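Dodecin (Thermus thermophilus, PDB 2UX9) binds and sequesters flavins such as FMN and FAD, probably as a storage protein, and can also bind coenzyme A, as a hollow spherical dodecamer. Local coordinates at residues 25-28 / 29-32. The protein carries 1 engineered substitution. Numbering follows the deposited sequence.
Sequences ALAR and ARKT. With COA (coenzyme A), chain Q.
R28 and T32, one helical turn apart, jointly grip the P2A phosphate of coenzyme A. NH1 of R28 donates to OG1 of T32 (3.2 Å), which lies at the guanidinium edge, 5° out of its plane. Also at the edge, NH2 of R28 gives a nearly straight bond to O4A of the cofactor (2.7 Å, 173°). OG1 of T32 donates a hydrogen bond to O5A at 2.5 Å, so two oxygens of that phosphate are gripped. R28 reaches it because CG stands anti to the backbone N (chi1 173°) and the chain bends at chi2. With R28 replaced by an alanine, O4A would probably lose its charged donor and OG1 of T32 the N-H that comes to it. K6 of two other subunits also bonds to the cofactor, a site shared between subunits. The backbone is the last turns of helix 18-32, the single helix packed on the three-stranded antiparallel sheet of the dodecin fold: A29 N bonds to A25 O and R30 N to L26 O, whereas K31 N turns to R28 O, an i to i-3 bond. A25 and L26 touch strand 52-65. The R30 guanidinium lays one face over CA of A27, 3.4 Å from NH1, and a water at its edge links NH1 of R30 to L26 O. CD atoms of R28 and K31 meet at 4.1 Å, their chains crossing at about a right angle.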
# COMPACT_ATOMS: atom_id res chain seq x y z
N ALA C 25 -12.11 -13.54 19.12
CA ALA C 25 -10.77 -14.00 18.75
C ALA C 25 -9.85 -14.01 19.97
O ALA C 25 -9.11 -14.97 20.19
CB ALA C 25 -10.18 -13.14 17.64
N LEU C 26 -9.93 -12.96 20.77
CA LEU C 26 -9.06 -12.85 21.93
C LEU C 26 -9.42 -13.85 23.02
O LEU C 26 -8.53 -14.33 23.71
CB LEU C 26 -9.08 -11.42 22.49
CG LEU C 26 -8.58 -10.32 21.55
CD1 LEU C 26 -8.53 -8.96 22.25
CD2 LEU C 26 -7.21 -10.66 21.00
N ALA C 27 -10.71 -14.15 23.18
CA ALA C 27 -11.14 -15.15 24.16
C ALA C 27 -10.61 -16.52 23.78
O ALA C 27 -10.16 -17.29 24.63
CB ALA C 27 -12.64 -15.19 24.24
N ARG C 28 -10.63 -16.85 22.50
CA ARG C 28 -10.07 -18.12 22.06
C ARG C 28 -8.55 -18.10 22.23
O ARG C 28 -7.97 -19.08 22.71
CB ARG C 28 -10.45 -18.41 20.61
CG ARG C 28 -9.75 -19.64 20.02
CD ARG C 28 -9.97 -20.90 20.84
NE ARG C 28 -9.23 -22.03 20.28
CZ ARG C 28 -7.94 -22.27 20.49
NH1 ARG C 28 -7.20 -21.47 21.24
NH2 ARG C 28 -7.37 -23.32 19.91
N ALA C 29 -7.91 -17.01 21.86
CA ALA C 29 -6.45 -16.94 21.97
C ALA C 29 -5.97 -17.20 23.40
O ALA C 29 -4.99 -17.91 23.61
CB ALA C 29 -5.96 -15.61 21.50
N ARG C 30 -6.66 -16.64 24.38
CA ARG C 30 -6.23 -16.78 25.78
C ARG C 30 -6.46 -18.17 26.39
O ARG C 30 -5.92 -18.48 27.46
CB ARG C 30 -6.82 -15.68 26.67
CG ARG C 30 -8.29 -15.73 26.93
CD ARG C 30 -8.64 -14.74 28.04
NE ARG C 30 -10.08 -14.62 28.27
CZ ARG C 30 -10.91 -13.78 27.64
NH1 ARG C 30 -10.49 -12.93 26.70
NH2 ARG C 30 -12.20 -13.80 27.97
N LYS C 31 -7.22 -19.01 25.71
CA LYS C 31 -7.34 -20.41 26.12
C LYS C 31 -6.01 -21.14 26.05
O LYS C 31 -5.75 -22.03 26.86
CB LYS C 31 -8.39 -21.15 25.30
CG LYS C 31 -9.80 -20.67 25.56
CD LYS C 31 -10.84 -21.46 24.80
CE LYS C 31 -12.19 -21.39 25.48
NZ LYS C 31 -12.23 -22.24 26.70
N THR C 32 -5.16 -20.79 25.08
CA THR C 32 -3.91 -21.50 24.85
C THR C 32 -2.64 -20.63 24.85
O THR C 32 -1.55 -21.17 24.99
CB THR C 32 -3.97 -22.30 23.53
OG1 THR C 32 -4.27 -21.43 22.44
CG2 THR C 32 -5.06 -23.37 23.60
N1A COA Q . 5.52 -18.25 25.04
C2A COA Q . 5.91 -19.52 24.67
N3A COA Q . 5.00 -20.53 24.54
C4A COA Q . 3.69 -20.28 24.78
C5A COA Q . 3.27 -19.00 25.14
C6A COA Q . 4.20 -17.98 25.27
N6A COA Q . 3.83 -16.72 25.56
N7A COA Q . 1.94 -19.06 25.31
C8A COA Q . 1.50 -20.31 25.06
N9A COA Q . 2.59 -21.07 24.72
C1B COA Q . 2.57 -22.44 24.17
C2B COA Q . 1.67 -23.40 24.92
O2B COA Q . 2.21 -23.89 26.12
C3B COA Q . 1.49 -24.48 23.88
O3B COA Q . 2.62 -25.31 23.82
P3B COA Q . 2.48 -26.91 23.92
O7A COA Q . 3.87 -27.44 23.70
O8A COA Q . 1.87 -27.29 25.24
O9A COA Q . 1.60 -27.36 22.79
C4B COA Q . 1.40 -23.67 22.60
O4B COA Q . 2.01 -22.42 22.88
C5B COA Q . -0.08 -23.55 22.25
O5B COA Q . -0.57 -24.82 21.86
P1A COA Q . -1.02 -25.15 20.35
O1A COA Q . -0.82 -26.62 20.04
O2A COA Q . -0.31 -24.27 19.34
O3A COA Q . -2.61 -24.93 20.34
P2A COA Q . -3.41 -23.65 19.82
O4A COA Q . -4.79 -24.03 20.25
O5A COA Q . -2.94 -22.40 20.51
O6A COA Q . -3.25 -23.59 18.22
CBP COA Q . -3.06 -24.35 15.94
CCP COA Q . -3.38 -24.73 17.39
CDP COA Q . -3.12 -25.59 15.07
CEP COA Q . -4.09 -23.34 15.46
CAP COA Q . -1.68 -23.70 15.87
OAP COA Q . -0.74 -24.47 16.59
C9P COA Q . -1.22 -23.52 14.46
O9P COA Q . -1.79 -22.52 13.68
N8P COA Q . -0.30 -24.32 13.95
C7P COA Q . -0.35 -24.63 12.52
C6P COA Q . 1.04 -24.96 12.04
C5P COA Q . 1.12 -24.90 10.54
O5P COA Q . 1.19 -23.81 9.94
N4P COA Q . 1.14 -26.08 9.96
C3P COA Q . 1.88 -26.29 8.73
C2P COA Q . 0.88 -26.49 7.61
S1P COA Q . 1.70 -26.53 6.01
O HOH W 1 -7.77 -12.39 25.72